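Local coordinates for SCO1/SenC family lipoprotein (Bacillus anthracis, PDB 4HDE) that probably acts as a membrane-tethered, thioredoxin-fold lipoprotein of the SCO1/SenC family, whose relatives bind copper and help assemble cytochrome c oxidase, at residues C48-Q59 with F89-W100; I132-I140 with K149-P157. One frame throughout, in Å; residues are numbered along the deposited sequence. Where two conformers were deposited one is given.

Contact 1 (C48-Q59 with F89-W100); sequences CPPMTANMAKLQ and FIQKFTEDTSNW
Gln59 reaches from helix 48-64 into the turns of 94-99 with its amide held at both ends. CG stands anti to the backbone N (chi1 178°), which sends the chain straight out to the loop. Gln59 OE1 accepts from Thr94 OG1 at 2.8 Å. Gln59 NE2 gives one N-H to Asp96 O at 2.8 Å and the other to Asn99 OD1 at 2.9 Å. The amides of Gln59 and Asn99 are nearly coplanar, 13° apart. Three bonds thus fix the rotation of the Gln59 amide, whose plane is turned about 86° from that of the Trp100 ring, with Gln59 OE1 at the ring edge. The selenium of selenomethionine Met55 approaches the same indole obliquely, 3.5 Å from Trp100 CZ2, a Met-aromatic contact. One turn nearer the N-terminal end of the helix, Thr52 CG2 lies over one face of Phe93, 3.8 Å from the ring centroid. Thr52 OG1 turns instead to the in-plane edge of Phe89 and also donates to Cys48 O. Pro49 CB touches Phe93 CZ at 3.8 Å. The contact joins the first three turns of helix 48-64 to the chain running from helix 83-90 into strand 100-103. Met55 and Gln59 also pack on Phe71 of strand 70-75, and Trp100 NE1 bonds to Ser73 there.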
loop_
_atom_site.group_PDB
_atom_site.type_symbol
_atom_site.label_atom_id
_atom_site.label_comp_id
_atom_site.label_asym_id
_atom_site.label_seq_id
_atom_site.Cartn_x
_atom_site.Cartn_y
_atom_site.Cartn_z
ATOM N N CYS A 48 8.446 9.158 -1.340
ATOM C CA CYS A 48 8.100 7.781 -1.701
ATOM C C CYS A 48 9.238 6.773 -1.501
ATOM O O CYS A 48 8.992 5.657 -1.032
ATOM C CB CYS A 48 7.486 7.692 -3.100
ATOM S SG CYS A 48 5.841 8.477 -3.220
ATOM N N PRO A 49 10.481 7.145 -1.862
ATOM C CA PRO A 49 11.538 6.161 -1.556
ATOM C C PRO A 49 11.692 5.851 -0.047
ATOM O O PRO A 49 11.742 4.667 0.304
ATOM C CB PRO A 49 12.796 6.793 -2.182
ATOM C CG PRO A 49 12.248 7.653 -3.299
ATOM C CD PRO A 49 10.969 8.228 -2.737
ATOM N N PRO A 50 11.723 6.871 0.832
ATOM C CA PRO A 50 11.775 6.489 2.255
ATOM C C PRO A 50 10.528 5.739 2.732
ATOM O O PRO A 50 10.666 4.837 3.548
ATOM C CB PRO A 50 11.937 7.817 2.995
ATOM C CG PRO A 50 11.722 8.890 1.985
ATOM C CD PRO A 50 11.959 8.310 0.620
HETATM N N MSE A 51 9.344 6.078 2.230
HETATM C CA MSE A 51 8.142 5.307 2.557
HETATM C C MSE A 51 8.326 3.845 2.190
HETATM O O MSE A 51 7.930 2.940 2.938
HETATM C CB MSE A 51 6.921 5.838 1.795
HETATM C CG MSE A 51 6.337 7.129 2.314
HETATM SE SE MSE A 51 4.847 7.765 1.228
HETATM C CE MSE A 51 3.635 6.295 1.559
ATOM N N THR A 52 8.870 3.611 1.001
ATOM C CA THR A 52 9.030 2.258 0.519
ATOM C C THR A 52 10.084 1.522 1.341
ATOM O O THR A 52 9.910 0.342 1.657
ATOM C CB THR A 52 9.351 2.245 -0.977
ATOM O OG1 THR A 52 8.304 2.936 -1.685
ATOM C CG2 THR A 52 9.426 0.823 -1.486
ATOM N N ALA A 53 11.159 2.208 1.724
ATOM C CA ALA A 53 12.133 1.595 2.625
ATOM C C ALA A 53 11.487 1.247 3.969
ATOM O O ALA A 53 11.810 0.217 4.583
ATOM C CB ALA A 53 13.316 2.511 2.825
ATOM N N ASN A 54 10.591 2.105 4.445
ATOM C CA ASN A 54 9.901 1.830 5.704
ATOM C C ASN A 54 8.970 0.625 5.571
ATOM O O ASN A 54 8.894 -0.231 6.457
ATOM C CB ASN A 54 9.130 3.057 6.186
ATOM C CG ASN A 54 10.037 4.211 6.549
ATOM O OD1 ASN A 54 11.231 4.035 6.793
ATOM N ND2 ASN A 54 9.473 5.411 6.586
HETATM N N MSE A 55 8.268 0.538 4.453
HETATM C CA MSE A 55 7.450 -0.622 4.210
HETATM C C MSE A 55 8.308 -1.887 4.116
HETATM O O MSE A 55 7.914 -2.940 4.611
HETATM C CB MSE A 55 6.589 -0.428 2.964
HETATM C CG MSE A 55 5.616 -1.584 2.735
HETATM SE SE MSE A 55 4.184 -1.225 1.464
HETATM C CE MSE A 55 2.961 -0.290 2.671
ATOM N N ALA A 56 9.492 -1.787 3.514
ATOM C CA ALA A 56 10.402 -2.933 3.464
ATOM C C ALA A 56 10.871 -3.371 4.859
ATOM O O ALA A 56 11.032 -4.566 5.126
ATOM C CB ALA A 56 11.585 -2.626 2.572
ATOM N N LYS A 57 11.094 -2.414 5.754
ATOM C CA LYS A 57 11.473 -2.747 7.124
ATOM C C LYS A 57 10.318 -3.486 7.795
ATOM O O LYS A 57 10.530 -4.502 8.464
ATOM C CB LYS A 57 11.839 -1.488 7.906
ATOM C CG LYS A 57 12.262 -1.781 9.342
ATOM C CD LYS A 57 12.961 -0.589 9.988
ATOM C CE LYS A 57 13.184 -0.825 11.478
ATOM N NZ LYS A 57 13.995 -2.043 11.769
ATOM N N LEU A 58 9.097 -3.007 7.583
ATOM C CA LEU A 58 7.912 -3.665 8.112
ATOM C C LEU A 58 7.768 -5.075 7.550
ATOM O O LEU A 58 7.424 -6.001 8.279
ATOM C CB LEU A 58 6.665 -2.831 7.804
ATOM C CG LEU A 58 5.330 -3.371 8.309
ATOM C CD1 LEU A 58 5.364 -3.590 9.811
ATOM C CD2 LEU A 58 4.237 -2.393 7.937
ATOM N N GLN A 59 8.023 -5.240 6.255
ATOM C CA GLN A 59 7.963 -6.544 5.609
ATOM C C GLN A 59 8.931 -7.525 6.272
ATOM O O GLN A 59 8.577 -8.666 6.591
ATOM C CB GLN A 59 8.280 -6.406 4.118
ATOM C CG GLN A 59 8.289 -7.721 3.355
ATOM C CD GLN A 59 8.807 -7.587 1.930
ATOM O OE1 GLN A 59 9.817 -6.923 1.677
ATOM N NE2 GLN A 59 8.145 -8.260 0.993
ATOM N N PHE A 89 11.479 -0.111 -9.791
ATOM C CA PHE A 89 11.440 0.673 -8.563
ATOM C C PHE A 89 11.592 -0.211 -7.327
ATOM O O PHE A 89 12.451 0.044 -6.478
ATOM C CB PHE A 89 10.139 1.484 -8.496
ATOM C CG PHE A 89 9.982 2.300 -7.229
ATOM C CD1 PHE A 89 10.548 3.556 -7.124
ATOM C CD2 PHE A 89 9.248 1.809 -6.157
ATOM C CE1 PHE A 89 10.400 4.308 -5.968
ATOM C CE2 PHE A 89 9.097 2.558 -5.002
ATOM C CZ PHE A 89 9.671 3.800 -4.913
ATOM N N ILE A 90 10.780 -1.257 -7.226
ATOM C CA ILE A 90 10.757 -2.048 -5.993
ATOM C C ILE A 90 12.049 -2.838 -5.767
ATOM O O ILE A 90 12.434 -3.102 -4.624
ATOM C CB ILE A 90 9.511 -2.972 -5.917
ATOM C CG1 ILE A 90 9.324 -3.541 -4.501
ATOM C CG2 ILE A 90 9.601 -4.097 -6.917
ATOM C CD1 ILE A 90 9.153 -2.485 -3.420
ATOM N N GLN A 91 12.746 -3.171 -6.848
ATOM C CA GLN A 91 13.955 -3.978 -6.727
ATOM C C GLN A 91 15.047 -3.302 -5.892
ATOM O O GLN A 91 15.905 -3.982 -5.332
ATOM C CB GLN A 91 14.478 -4.407 -8.102
ATOM C CG GLN A 91 13.560 -5.407 -8.808
ATOM C CD GLN A 91 14.073 -5.834 -10.170
ATOM O OE1 GLN A 91 14.926 -5.173 -10.761
ATOM N NE2 GLN A 91 13.554 -6.949 -10.676
ATOM N N LYS A 92 14.995 -1.983 -5.771
ATOM C CA LYS A 92 15.988 -1.285 -4.969
ATOM C C LYS A 92 15.821 -1.574 -3.481
ATOM O O LYS A 92 16.798 -1.638 -2.728
ATOM C CB LYS A 92 15.895 0.218 -5.211
ATOM C CG LYS A 92 16.807 1.027 -4.305
ATOM C CD LYS A 92 16.904 2.476 -4.757
ATOM C CE LYS A 92 17.847 3.247 -3.850
ATOM N NZ LYS A 92 18.627 4.279 -4.584
ATOM N N PHE A 93 14.574 -1.759 -3.068
ATOM C CA PHE A 93 14.210 -1.735 -1.653
ATOM C C PHE A 93 14.090 -3.083 -0.978
ATOM O O PHE A 93 14.188 -3.167 0.241
ATOM C CB PHE A 93 12.896 -0.980 -1.485
ATOM C CG PHE A 93 12.958 0.429 -1.980
ATOM C CD1 PHE A 93 13.489 1.442 -1.199
ATOM C CD2 PHE A 93 12.511 0.739 -3.255
ATOM C CE1 PHE A 93 13.549 2.746 -1.682
ATOM C CE2 PHE A 93 12.570 2.031 -3.737
ATOM C CZ PHE A 93 13.091 3.037 -2.952
ATOM N N THR A 94 13.816 -4.118 -1.759
ATOM C CA THR A 94 13.598 -5.441 -1.199
ATOM C C THR A 94 13.937 -6.516 -2.215
ATOM O O THR A 94 13.839 -6.286 -3.417
ATOM C CB THR A 94 12.145 -5.627 -0.711
ATOM O OG1 THR A 94 12.021 -6.918 -0.100
ATOM C CG2 THR A 94 11.157 -5.510 -1.864
ATOM N N GLU A 95 14.348 -7.676 -1.717
ATOM C CA GLU A 95 14.568 -8.849 -2.557
ATOM C C GLU A 95 13.389 -9.813 -2.475
ATOM O O GLU A 95 13.427 -10.906 -3.042
ATOM C CB GLU A 95 15.857 -9.560 -2.149
ATOM C CG GLU A 95 17.085 -8.699 -2.353
ATOM C CD GLU A 95 18.371 -9.458 -2.149
ATOM O OE1 GLU A 95 18.569 -10.010 -1.049
ATOM O OE2 GLU A 95 19.182 -9.503 -3.095
ATOM N N ASP A 96 12.345 -9.409 -1.761
ATOM C CA ASP A 96 11.172 -10.245 -1.572
ATOM C C ASP A 96 9.921 -9.536 -2.080
ATOM O O ASP A 96 9.456 -8.575 -1.477
ATOM C CB ASP A 96 11.023 -10.591 -0.085
ATOM C CG ASP A 96 9.891 -11.571 0.187
ATOM O OD1 ASP A 96 9.279 -12.089 -0.773
ATOM O OD2 ASP A 96 9.625 -11.840 1.378
ATOM N N THR A 97 9.378 -10.002 -3.197
ATOM C CA THR A 97 8.090 -9.502 -3.659
ATOM C C THR A 97 7.029 -10.603 -3.725
ATOM O O THR A 97 5.963 -10.417 -4.310
ATOM C CB THR A 97 8.193 -8.763 -5.009
ATOM O OG1 THR A 97 8.793 -9.620 -5.983
ATOM C CG2 THR A 97 9.043 -7.510 -4.858
ATOM N N SER A 98 7.306 -11.734 -3.089
ATOM C CA SER A 98 6.322 -12.808 -3.033
ATOM C C SER A 98 5.016 -12.326 -2.395
ATOM O O SER A 98 3.934 -12.802 -2.743
ATOM C CB SER A 98 6.867 -14.015 -2.270
ATOM O OG SER A 98 7.080 -13.693 -0.910
ATOM N N ASN A 99 5.119 -11.385 -1.463
ATOM C CA ASN A 99 3.941 -10.831 -0.799
ATOM C C ASN A 99 3.853 -9.312 -0.932
ATOM O O ASN A 99 3.316 -8.647 -0.058
ATOM C CB ASN A 99 3.907 -11.225 0.680
ATOM C CG ASN A 99 5.039 -10.590 1.481
ATOM O OD1 ASN A 99 6.089 -10.255 0.932
ATOM N ND2 ASN A 99 4.829 -10.422 2.778
ATOM N N TRP A 100 4.401 -8.756 -2.010
ATOM C CA TRP A 100 4.331 -7.308 -2.207
ATOM C C TRP A 100 3.992 -7.031 -3.663
ATOM O O TRP A 100 4.769 -7.359 -4.569
ATOM C CB TRP A 100 5.664 -6.645 -1.850
ATOM C CG TRP A 100 5.633 -5.140 -1.668
ATOM C CD1 TRP A 100 4.681 -4.252 -2.102
ATOM C CD2 TRP A 100 6.619 -4.369 -0.989
ATOM N NE1 TRP A 100 5.031 -2.967 -1.730
ATOM C CE2 TRP A 100 6.216 -3.020 -1.041
ATOM C CE3 TRP A 100 7.811 -4.690 -0.329
ATOM C CZ2 TRP A 100 6.966 -1.996 -0.474
ATOM C CZ3 TRP A 100 8.551 -3.671 0.239
ATOM C CH2 TRP A 100 8.125 -2.341 0.163
HETATM O O HOH W 1 6.606 -10.062 5.136
#

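Contact 2 (I132-I140 with K149-P157); sequences IHGTSFYLI and KYSGISNTP
Lys149 lies alongside Tyr138 in the antiparallel beta hairpin of strands 136-140 and 146-151, which forms one edge of the five-stranded mixed sheet of this thioredoxin-like fold. The two side chains point the same way, and Lys149 CG is 3.7 Å from Tyr138 CE1. The aliphatic chain of Lys149 also passes Ser136 OG. Tyr150 and Phe137 form the hydrogen-bonded pair. Phe137 N donates to Tyr150 O at 2.8 Å, and Tyr150 N donates back to Phe137 O at 2.9 Å. With CG anti to its carbonyl carbon (chi1 -42°), Tyr150 brings the edge of its ring to Leu139 CB, and its hydroxyl bonds to Asp164 of helix 158-169. Ser151 pairs with Ser136, but their side chains diverge. Ser151 OG accepts from Ile153 N, an ST turn, and from Ser154 N as well, which makes an ST motif where the chain leaves the strand. A water joins the same OG to Thr135 OG1. Gly152 extends the pairing by one bond, from its N to Thr135 O at 3.0 Å. Gly152 CA lies over the centre of the Phe137 ring, 3.5 Å from the centroid, a CH-pi contact. Ile153 CG2 rests against Thr135, 3.8 Å from OG1. Thr156 folds back onto the end of the strand, just before Pro157, the N-cap of helix 158-169. Thr156 OG1 donates to Ser151 O at 2.8 Å, while Thr156 CG2 approaches the Phe137 ring obliquely, 4.1 Å from CE2.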
loop_
_atom_site.group_PDB
_atom_site.type_symbol
_atom_site.label_atom_id
_atom_site.label_comp_id
_atom_site.label_asym_id
_atom_site.label_seq_id
_atom_site.Cartn_x
_atom_site.Cartn_y
_atom_site.Cartn_z
ATOM N N ILE A 132 0.405 14.953 -5.411
ATOM C CA ILE A 132 -0.054 15.014 -4.029
ATOM C C ILE A 132 -0.797 13.724 -3.682
ATOM O O ILE A 132 -1.673 13.292 -4.418
ATOM C CB ILE A 132 -1.013 16.207 -3.859
ATOM C CG1 ILE A 132 -0.257 17.523 -4.095
ATOM C CG2 ILE A 132 -1.686 16.154 -2.484
ATOM C CD1 ILE A 132 -1.138 18.778 -4.240
ATOM N N HIS A 133 -0.446 13.102 -2.559
ATOM C CA HIS A 133 -1.104 11.872 -2.133
ATOM C C HIS A 133 -0.832 11.667 -0.648
ATOM O O HIS A 133 0.042 12.328 -0.080
ATOM C CB HIS A 133 -0.571 10.673 -2.921
ATOM C CG HIS A 133 0.894 10.441 -2.722
ATOM N ND1 HIS A 133 1.392 9.592 -1.757
ATOM C CD2 HIS A 133 1.970 10.977 -3.342
ATOM C CE1 HIS A 133 2.713 9.609 -1.797
ATOM N NE2 HIS A 133 3.090 10.442 -2.750
ATOM N N GLY A 134 -1.574 10.758 -0.027
ATOM C CA GLY A 134 -1.396 10.499 1.392
ATOM C C GLY A 134 -0.130 9.711 1.675
ATOM O O GLY A 134 0.311 8.912 0.845
ATOM N N THR A 135 0.438 9.910 2.859
ATOM C CA THR A 135 1.682 9.240 3.224
ATOM C C THR A 135 1.485 8.167 4.292
ATOM O O THR A 135 2.453 7.705 4.908
ATOM C CB THR A 135 2.725 10.254 3.719
ATOM O OG1 THR A 135 2.163 11.007 4.793
ATOM C CG2 THR A 135 3.126 11.206 2.596
ATOM N N SER A 136 0.245 7.768 4.528
ATOM C CA SER A 136 -0.023 6.772 5.571
ATOM C C SER A 136 0.176 5.340 5.088
ATOM O O SER A 136 0.154 5.060 3.885
ATOM C CB SER A 136 -1.458 6.904 6.085
ATOM O OG SER A 136 -1.679 8.164 6.689
ATOM N N PHE A 137 0.362 4.434 6.043
ATOM C CA PHE A 137 0.195 3.005 5.810
ATOM C C PHE A 137 -1.158 2.612 6.414
ATOM O O PHE A 137 -1.504 3.066 7.500
ATOM C CB PHE A 137 1.280 2.190 6.523
ATOM C CG PHE A 137 2.683 2.353 5.966
ATOM C CD1 PHE A 137 2.933 2.984 4.745
ATOM C CD2 PHE A 137 3.757 1.819 6.673
ATOM C CE1 PHE A 137 4.240 3.110 4.267
ATOM C CE2 PHE A 137 5.055 1.937 6.204
ATOM C CZ PHE A 137 5.298 2.573 5.002
ATOM N N TYR A 138 -1.900 1.756 5.726
ATOM C CA TYR A 138 -3.207 1.300 6.185
ATOM C C TYR A 138 -3.215 -0.200 6.387
ATOM O O TYR A 138 -2.779 -0.945 5.512
ATOM C CB TYR A 138 -4.278 1.662 5.154
ATOM C CG TYR A 138 -4.347 3.132 4.849
ATOM C CD1 TYR A 138 -5.155 3.982 5.592
ATOM C CD2 TYR A 138 -3.601 3.674 3.818
ATOM C CE1 TYR A 138 -5.217 5.339 5.304
ATOM C CE2 TYR A 138 -3.652 5.024 3.529
ATOM C CZ TYR A 138 -4.455 5.845 4.272
ATOM O OH TYR A 138 -4.506 7.190 3.974
ATOM N N LEU A 139 -3.729 -0.640 7.529
ATOM C CA LEU A 139 -3.861 -2.061 7.830
ATOM C C LEU A 139 -5.288 -2.498 7.538
ATOM O O LEU A 139 -6.237 -1.950 8.102
ATOM C CB LEU A 139 -3.506 -2.339 9.293
ATOM C CG LEU A 139 -3.601 -3.792 9.754
ATOM C CD1 LEU A 139 -2.580 -4.646 9.031
ATOM C CD2 LEU A 139 -3.401 -3.869 11.264
ATOM N N ILE A 140 -5.422 -3.499 6.672
ATOM C CA ILE A 140 -6.716 -4.007 6.230
ATOM C C ILE A 140 -6.864 -5.452 6.705
ATOM O O ILE A 140 -5.933 -6.252 6.581
ATOM C CB ILE A 140 -6.848 -3.913 4.689
ATOM C CG1 ILE A 140 -6.790 -2.449 4.247
ATOM C CG2 ILE A 140 -8.151 -4.497 4.209
ATOM C CD1 ILE A 140 -5.518 -2.060 3.544
ATOM N N LYS A 149 -4.624 3.146 10.619
ATOM C CA LYS A 149 -3.804 4.050 9.828
ATOM C C LYS A 149 -2.579 4.450 10.653
ATOM O O LYS A 149 -2.703 4.738 11.851
ATOM C CB LYS A 149 -4.620 5.303 9.469
ATOM C CG LYS A 149 -3.901 6.326 8.591
ATOM C CD LYS A 149 -4.737 7.583 8.376
ATOM C CE LYS A 149 -4.446 8.617 9.454
ATOM N NZ LYS A 149 -5.150 9.907 9.205
ATOM N N TYR A 150 -1.410 4.494 10.020
ATOM C CA TYR A 150 -0.159 4.848 10.700
ATOM C C TYR A 150 0.659 5.722 9.772
ATOM O O TYR A 150 0.454 5.686 8.565
ATOM C CB TYR A 150 0.687 3.609 10.996
ATOM C CG TYR A 150 -0.050 2.402 11.515
ATOM C CD1 TYR A 150 -0.225 2.196 12.872
ATOM C CD2 TYR A 150 -0.525 1.437 10.638
ATOM C CE1 TYR A 150 -0.885 1.061 13.346
ATOM C CE2 TYR A 150 -1.178 0.306 11.097
ATOM C CZ TYR A 150 -1.347 0.123 12.447
ATOM O OH TYR A 150 -1.994 -1.011 12.889
ATOM N N SER A 151 1.606 6.489 10.300
ATOM C CA SER A 151 2.474 7.247 9.406
ATOM C C SER A 151 3.475 6.345 8.686
ATOM O O SER A 151 4.163 5.531 9.303
ATOM C CB SER A 151 3.218 8.355 10.142
ATOM O OG SER A 151 4.047 9.067 9.230
ATOM N N GLY A 152 3.571 6.512 7.371
ATOM C CA GLY A 152 4.555 5.786 6.592
ATOM C C GLY A 152 5.857 6.539 6.413
ATOM O O GLY A 152 6.782 6.032 5.786
ATOM N N ILE A 153 5.945 7.747 6.959
ATOM C CA ILE A 153 7.090 8.602 6.670
ATOM C C ILE A 153 7.732 9.220 7.913
ATOM O O ILE A 153 8.929 9.486 7.931
ATOM C CB ILE A 153 6.717 9.717 5.652
ATOM C CG1 ILE A 153 7.959 10.491 5.213
ATOM C CG2 ILE A 153 5.679 10.665 6.234
ATOM C CD1 ILE A 153 8.892 9.705 4.314
ATOM N N SER A 154 6.938 9.448 8.949
ATOM C CA SER A 154 7.440 10.095 10.155
ATOM C C SER A 154 7.223 9.209 11.373
ATOM O O SER A 154 6.089 8.983 11.794
ATOM C CB SER A 154 6.748 11.445 10.354
ATOM O OG SER A 154 7.246 12.111 11.502
ATOM N N ASN A 155 8.314 8.698 11.930
ATOM C CA ASN A 155 8.237 7.833 13.100
ATOM C C ASN A 155 7.255 6.678 12.918
ATOM O O ASN A 155 6.388 6.454 13.757
ATOM C CB ASN A 155 7.858 8.654 14.332
ATOM C CG ASN A 155 8.024 7.879 15.620
ATOM O OD1 ASN A 155 8.794 6.918 15.688
ATOM N ND2 ASN A 155 7.305 8.296 16.653
ATOM N N THR A 156 7.377 5.967 11.807
ATOM C CA THR A 156 6.531 4.804 11.570
ATOM C C THR A 156 6.557 3.887 12.806
ATOM O O THR A 156 7.630 3.480 13.256
ATOM C CB THR A 156 6.998 4.043 10.326
ATOM O OG1 THR A 156 6.903 4.904 9.183
ATOM C CG2 THR A 156 6.147 2.807 10.098
ATOM N N PRO A 157 5.382 3.581 13.375
ATOM C CA PRO A 157 5.356 2.850 14.647
ATOM C C PRO A 157 5.376 1.339 14.420
ATOM O O PRO A 157 4.347 0.662 14.579
ATOM C CB PRO A 157 4.026 3.286 15.258
ATOM C CG PRO A 157 3.143 3.506 14.075
ATOM C CD PRO A 157 4.046 4.073 12.996
HETATM O O HOH W 2 2.013 10.219 7.397
#

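Overall arrangement
From the N terminus, the chain passes through strand 35-40 before entering helix 48-64. Contact 1 closes the loop that runs through strand 70-75 and helix 83-90 and returns to helix 48-64 as strand 100-103 begins. After helix 108-119, contact 2 closes the much shorter hairpin loop between strands 136-140 and 146-151. The two follow in series, neither nested nor crossed, with centres about 14 Å apart. They meet on helix 48-64: Asn54 ND2 probably bonds to Gly152 O at 2.9 Å, and the Phe137 ring packs against the helix backbone at Met51 and Met55. The helix is thereby tied to opposite ends of the sheet order, through strand 100-103 and through the hairpin.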